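Protoporphyrinogen oxidase (Exiguobacterium sibiricum, PDB 3LOV) probably oxidises coproporphyrinogen III to coproporphyrin III with molecular oxygen, using bound FAD, on the coproporphyrin-dependent route to heme b. Local coordinates at residues E24-G38 with V245-L257. Sequence-based numbering, arbitrary orientation.
Sequences ERAFPDLNITLLEAG and VLERSEIRLETPL. With FAD (flavin-adenine dinucleotide), chain B.
Leu-34 bonds through its N to Glu-250 O and through its O to Arg-252 N, pairing strand 31-35 in parallel with strand 250-252, one edge of the five-stranded parallel sheet of the Rossmann-type FAD-binding domain. The ladder runs from Glu-250 N on Ile-32 O to Glu-36 N on Arg-252 O; its straightest rung is Arg-252 N to Leu-34 O, 2.7 Å. Past the strand, Thr-255 N reaches Glu-36 O and Glu-254 N reaches Gly-38 O.

Among the polar side chains, Glu-24, near the end of helix 14-26, holds the loop before strand 250-252. Its OE1 takes Glu-247 N on the syn lone pair at 2.8 Å, while OE2 accepts three donors: Arg-248 N from above the carboxylate plane, Ser-249 N, and Ser-249 OG at 2.7 Å. Arg-248 runs antiparallel to the Glu-24 side chain and directs both NE and NH2 at Leu-30 O (2.9 Å from NH2). Pro-28 O lies over one guanidinium face, Ile-32 CD1 over the other.

Apolar contacts are fewer: Leu-35 CD2 lies alongside CG of Arg-252, and Ala-37 CB meets Pro-256 CB. The guanidinium of Arg-252 forms a salt bridge with Glu-276 through NH1.

Both segments reach the adenosine of FAD. A bend at chi2 (49°) turns the Glu-36 carboxylate to the ribose, where OE1 takes hydroxyl O3B and OE2 takes O2B, and Leu-257 N donates to adenine N1A at 3.1 Å.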
# COMPACT_ATOMS: atom_id res chain seq x y z
N GLU A 24 -18.69 -8.97 14.73
CA GLU A 24 -19.15 -9.25 16.12
C GLU A 24 -20.20 -8.21 16.54
O GLU A 24 -21.23 -8.56 17.09
CB GLU A 24 -18.00 -9.37 17.12
CG GLU A 24 -17.26 -10.69 17.00
CD GLU A 24 -16.36 -11.04 18.17
OE1 GLU A 24 -16.25 -10.23 19.12
OE2 GLU A 24 -15.76 -12.16 18.12
N ARG A 25 -19.98 -6.96 16.15
CA ARG A 25 -20.87 -5.88 16.56
C ARG A 25 -22.12 -5.80 15.70
O ARG A 25 -23.19 -5.56 16.22
CB ARG A 25 -20.13 -4.55 16.53
CG ARG A 25 -19.39 -4.30 17.81
CD ARG A 25 -17.97 -3.84 17.56
NE ARG A 25 -17.18 -4.07 18.76
CZ ARG A 25 -16.48 -5.17 18.99
NH1 ARG A 25 -16.44 -6.14 18.09
NH2 ARG A 25 -15.79 -5.29 20.11
N ALA A 26 -21.99 -5.98 14.39
CA ALA A 26 -23.17 -5.85 13.52
C ALA A 26 -24.20 -6.97 13.70
O ALA A 26 -25.39 -6.77 13.45
CB ALA A 26 -22.78 -5.74 12.05
N PHE A 27 -23.74 -8.15 14.13
CA PHE A 27 -24.57 -9.37 14.19
C PHE A 27 -24.35 -10.13 15.46
O PHE A 27 -23.70 -11.17 15.43
CB PHE A 27 -24.20 -10.32 13.07
CG PHE A 27 -24.15 -9.67 11.75
CD1 PHE A 27 -25.26 -9.03 11.27
CD2 PHE A 27 -23.00 -9.70 10.99
CE1 PHE A 27 -25.23 -8.42 10.04
CE2 PHE A 27 -22.96 -9.10 9.76
CZ PHE A 27 -24.07 -8.44 9.29
N PRO A 28 -24.90 -9.65 16.57
CA PRO A 28 -24.72 -10.35 17.83
C PRO A 28 -25.15 -11.85 17.79
O PRO A 28 -24.59 -12.64 18.52
CB PRO A 28 -25.62 -9.55 18.80
CG PRO A 28 -25.68 -8.18 18.20
CD PRO A 28 -25.74 -8.45 16.71
N ASP A 29 -26.10 -12.21 16.93
CA ASP A 29 -26.66 -13.57 16.90
C ASP A 29 -26.00 -14.49 15.87
O ASP A 29 -26.35 -15.65 15.79
CB ASP A 29 -28.17 -13.53 16.59
CG ASP A 29 -28.99 -12.83 17.69
OD1 ASP A 29 -28.53 -12.80 18.86
OD2 ASP A 29 -30.11 -12.33 17.38
N LEU A 30 -25.03 -13.98 15.10
CA LEU A 30 -24.34 -14.78 14.08
C LEU A 30 -23.01 -15.37 14.56
O LEU A 30 -22.15 -14.68 15.11
CB LEU A 30 -24.06 -13.91 12.85
CG LEU A 30 -23.80 -14.63 11.53
CD1 LEU A 30 -25.12 -15.15 11.00
CD2 LEU A 30 -23.13 -13.66 10.54
N ASN A 31 -22.85 -16.66 14.28
CA ASN A 31 -21.63 -17.41 14.56
C ASN A 31 -20.52 -17.03 13.58
O ASN A 31 -20.80 -16.94 12.38
CB ASN A 31 -21.94 -18.91 14.43
CG ASN A 31 -23.12 -19.35 15.33
OD1 ASN A 31 -22.93 -19.58 16.54
ND2 ASN A 31 -24.35 -19.40 14.75
N ILE A 32 -19.29 -16.85 14.07
CA ILE A 32 -18.17 -16.30 13.24
C ILE A 32 -16.97 -17.19 13.38
O ILE A 32 -16.51 -17.43 14.49
CB ILE A 32 -17.79 -14.86 13.64
CG1 ILE A 32 -19.00 -13.93 13.45
CG2 ILE A 32 -16.58 -14.37 12.80
CD1 ILE A 32 -19.00 -12.67 14.29
N THR A 33 -16.53 -17.76 12.26
CA THR A 33 -15.28 -18.52 12.22
C THR A 33 -14.34 -17.88 11.21
O THR A 33 -14.79 -17.42 10.15
CB THR A 33 -15.55 -19.99 11.85
OG1 THR A 33 -16.46 -20.56 12.80
CG2 THR A 33 -14.24 -20.81 11.82
N LEU A 34 -13.07 -17.80 11.57
CA LEU A 34 -12.04 -17.24 10.67
C LEU A 34 -10.98 -18.29 10.40
O LEU A 34 -10.33 -18.79 11.33
CB LEU A 34 -11.39 -16.00 11.26
CG LEU A 34 -10.46 -15.21 10.34
CD1 LEU A 34 -10.56 -13.69 10.60
CD2 LEU A 34 -9.02 -15.71 10.41
N LEU A 35 -10.83 -18.60 9.11
CA LEU A 35 -9.81 -19.54 8.61
C LEU A 35 -8.58 -18.80 8.07
O LEU A 35 -8.67 -18.00 7.11
CB LEU A 35 -10.42 -20.39 7.50
CG LEU A 35 -11.74 -21.16 7.79
CD1 LEU A 35 -12.25 -21.97 6.54
CD2 LEU A 35 -11.53 -22.07 8.98
N GLU A 36 -7.43 -19.07 8.67
CA GLU A 36 -6.14 -18.52 8.22
C GLU A 36 -5.26 -19.68 7.76
O GLU A 36 -5.11 -20.63 8.50
CB GLU A 36 -5.47 -17.77 9.38
CG GLU A 36 -4.01 -17.40 9.18
CD GLU A 36 -3.67 -16.71 7.84
OE1 GLU A 36 -4.38 -15.78 7.44
OE2 GLU A 36 -2.65 -17.08 7.23
N ALA A 37 -4.68 -19.58 6.57
CA ALA A 37 -3.87 -20.67 6.01
C ALA A 37 -2.56 -20.94 6.75
O ALA A 37 -2.10 -22.06 6.77
CB ALA A 37 -3.56 -20.41 4.57
N GLY A 38 -1.94 -19.92 7.31
CA GLY A 38 -0.57 -20.06 7.83
C GLY A 38 -0.50 -20.15 9.34
O GLY A 38 -1.51 -20.32 10.04
N VAL A 245 -9.49 -8.53 21.39
CA VAL A 245 -10.83 -8.00 21.64
C VAL A 245 -11.99 -8.78 21.01
O VAL A 245 -13.14 -8.48 21.24
CB VAL A 245 -10.95 -6.47 21.26
CG1 VAL A 245 -9.85 -5.67 21.95
CG2 VAL A 245 -10.91 -6.23 19.75
N LEU A 246 -11.70 -9.77 20.16
CA LEU A 246 -12.75 -10.62 19.62
C LEU A 246 -13.27 -11.48 20.79
O LEU A 246 -12.48 -12.06 21.53
CB LEU A 246 -12.21 -11.49 18.49
CG LEU A 246 -11.67 -10.71 17.28
CD1 LEU A 246 -10.89 -11.67 16.36
CD2 LEU A 246 -12.79 -9.99 16.56
N GLU A 247 -14.58 -11.54 20.96
CA GLU A 247 -15.15 -12.27 22.11
C GLU A 247 -15.80 -13.60 21.78
O GLU A 247 -16.00 -14.41 22.68
CB GLU A 247 -16.16 -11.38 22.84
CG GLU A 247 -15.48 -10.26 23.60
CD GLU A 247 -16.46 -9.43 24.42
OE1 GLU A 247 -17.29 -8.66 23.83
OE2 GLU A 247 -16.39 -9.55 25.66
N ARG A 248 -16.17 -13.83 20.54
CA ARG A 248 -16.79 -15.09 20.20
C ARG A 248 -16.36 -15.70 18.86
O ARG A 248 -16.68 -16.84 18.57
CB ARG A 248 -18.31 -14.94 20.28
CG ARG A 248 -18.92 -14.19 19.15
CD ARG A 248 -20.44 -14.31 19.21
NE ARG A 248 -21.06 -13.81 17.99
CZ ARG A 248 -21.23 -12.53 17.70
NH1 ARG A 248 -20.86 -11.59 18.55
NH2 ARG A 248 -21.80 -12.18 16.54
N SER A 249 -15.60 -14.96 18.07
CA SER A 249 -15.10 -15.49 16.79
C SER A 249 -14.10 -16.61 17.01
O SER A 249 -13.21 -16.46 17.82
CB SER A 249 -14.41 -14.38 16.03
OG SER A 249 -15.30 -13.35 15.70
N GLU A 250 -14.27 -17.72 16.32
CA GLU A 250 -13.30 -18.81 16.41
C GLU A 250 -12.22 -18.64 15.34
O GLU A 250 -12.52 -18.60 14.16
CB GLU A 250 -14.00 -20.14 16.20
CG GLU A 250 -13.13 -21.33 16.63
CD GLU A 250 -13.53 -22.62 15.95
OE1 GLU A 250 -14.63 -22.68 15.37
OE2 GLU A 250 -12.73 -23.58 16.00
N ILE A 251 -10.95 -18.55 15.75
CA ILE A 251 -9.83 -18.34 14.82
C ILE A 251 -9.17 -19.69 14.58
O ILE A 251 -8.65 -20.27 15.53
CB ILE A 251 -8.71 -17.41 15.40
CG1 ILE A 251 -9.24 -16.05 15.89
CG2 ILE A 251 -7.58 -17.27 14.38
CD1 ILE A 251 -9.29 -15.00 14.92
N ARG A 252 -9.12 -20.16 13.34
CA ARG A 252 -8.40 -21.41 13.05
C ARG A 252 -7.13 -21.12 12.26
O ARG A 252 -7.19 -20.74 11.09
CB ARG A 252 -9.27 -22.41 12.27
CG ARG A 252 -10.71 -22.63 12.80
CD ARG A 252 -10.95 -24.03 13.36
NE ARG A 252 -10.84 -25.08 12.35
CZ ARG A 252 -11.83 -25.48 11.56
NH1 ARG A 252 -13.04 -24.93 11.62
NH2 ARG A 252 -11.60 -26.45 10.67
N LEU A 253 -5.98 -21.29 12.87
CA LEU A 253 -4.72 -21.11 12.16
C LEU A 253 -4.39 -22.40 11.39
O LEU A 253 -4.99 -23.44 11.62
CB LEU A 253 -3.60 -20.76 13.13
CG LEU A 253 -3.69 -19.46 13.92
CD1 LEU A 253 -2.54 -19.43 14.94
CD2 LEU A 253 -3.71 -18.21 13.01
N GLU A 254 -3.41 -22.32 10.51
CA GLU A 254 -2.97 -23.45 9.73
C GLU A 254 -4.17 -24.18 9.11
O GLU A 254 -4.18 -25.38 9.09
CB GLU A 254 -2.16 -24.43 10.61
CG GLU A 254 -0.91 -23.85 11.23
CD GLU A 254 0.29 -23.72 10.27
OE1 GLU A 254 0.18 -24.01 9.08
OE2 GLU A 254 1.37 -23.30 10.72
N THR A 255 -5.16 -23.45 8.62
CA THR A 255 -6.34 -24.06 8.03
C THR A 255 -6.70 -23.37 6.74
O THR A 255 -7.62 -22.58 6.68
CB THR A 255 -7.51 -24.06 8.99
OG1 THR A 255 -7.08 -24.55 10.25
CG2 THR A 255 -8.65 -24.94 8.46
N PRO A 256 -5.98 -23.68 5.66
CA PRO A 256 -6.33 -23.03 4.42
C PRO A 256 -7.67 -23.50 3.92
O PRO A 256 -8.06 -24.64 4.16
CB PRO A 256 -5.23 -23.48 3.47
CG PRO A 256 -4.67 -24.69 4.07
CD PRO A 256 -4.73 -24.44 5.54
N LEU A 257 -8.40 -22.61 3.26
CA LEU A 257 -9.63 -22.98 2.57
C LEU A 257 -9.19 -23.54 1.23
O LEU A 257 -8.43 -22.89 0.52
CB LEU A 257 -10.55 -21.77 2.34
CG LEU A 257 -11.75 -22.00 1.42
CD1 LEU A 257 -12.70 -23.00 2.10
CD2 LEU A 257 -12.49 -20.70 1.02
PA FAD B . -2.96 -9.95 3.40
O1A FAD B . -2.21 -9.14 4.41
O2A FAD B . -2.24 -10.44 2.20
O5B FAD B . -3.62 -11.19 4.14
C5B FAD B . -4.14 -12.30 3.46
C4B FAD B . -4.29 -13.44 4.47
O4B FAD B . -5.00 -14.54 3.90
C3B FAD B . -2.94 -13.93 4.95
O3B FAD B . -2.90 -14.07 6.36
C2B FAD B . -2.83 -15.25 4.22
O2B FAD B . -2.08 -16.19 4.90
C1B FAD B . -4.27 -15.71 4.13
N9A FAD B . -4.57 -16.69 3.08
C8A FAD B . -4.06 -16.85 1.81
N7A FAD B . -4.66 -17.91 1.20
C5A FAD B . -5.56 -18.43 2.09
C6A FAD B . -6.46 -19.49 2.03
N6A FAD B . -6.61 -20.22 0.93
N1A FAD B . -7.25 -19.78 3.14
C2A FAD B . -7.18 -19.00 4.27
N3A FAD B . -6.30 -17.93 4.31
C4A FAD B . -5.50 -17.67 3.25
N1 FAD B . -0.40 -0.09 3.20
C2 FAD B . -0.36 1.05 3.96
O2 FAD B . -1.41 1.58 4.34
N3 FAD B . 0.85 1.62 4.27
C4 FAD B . 2.02 1.10 3.85
O4 FAD B . 3.05 1.64 4.19
C4X FAD B . 2.01 -0.03 3.05
N5 FAD B . 3.21 -0.59 2.65
C5X FAD B . 3.18 -1.75 1.87
C6 FAD B . 4.37 -2.31 1.41
C7 FAD B . 4.35 -3.48 0.62
C7M FAD B . 5.64 -4.08 0.15
C8 FAD B . 3.13 -4.10 0.31
C8M FAD B . 3.06 -5.35 -0.55
C9 FAD B . 1.93 -3.56 0.77
C9A FAD B . 1.94 -2.37 1.54
N10 FAD B . 0.74 -1.82 2.00
C10 FAD B . 0.78 -0.64 2.75
C1' FAD B . -0.62 -2.41 1.69
C2' FAD B . -1.06 -3.30 2.88
O2' FAD B . -0.17 -4.34 2.99
C3' FAD B . -2.47 -3.87 2.71
O3' FAD B . -3.36 -2.79 2.94
C4' FAD B . -2.87 -5.00 3.71
O4' FAD B . -1.80 -5.73 4.27
C5' FAD B . -3.74 -6.04 3.04
O5' FAD B . -4.19 -6.95 4.02
P FAD B . -5.18 -8.10 3.60
O1P FAD B . -6.19 -7.65 2.57
O2P FAD B . -5.75 -8.86 4.77
O3P FAD B . -4.22 -9.15 2.79
O HOH W 1 -18.79 -17.41 16.89
O HOH W 2 -16.72 -23.14 13.11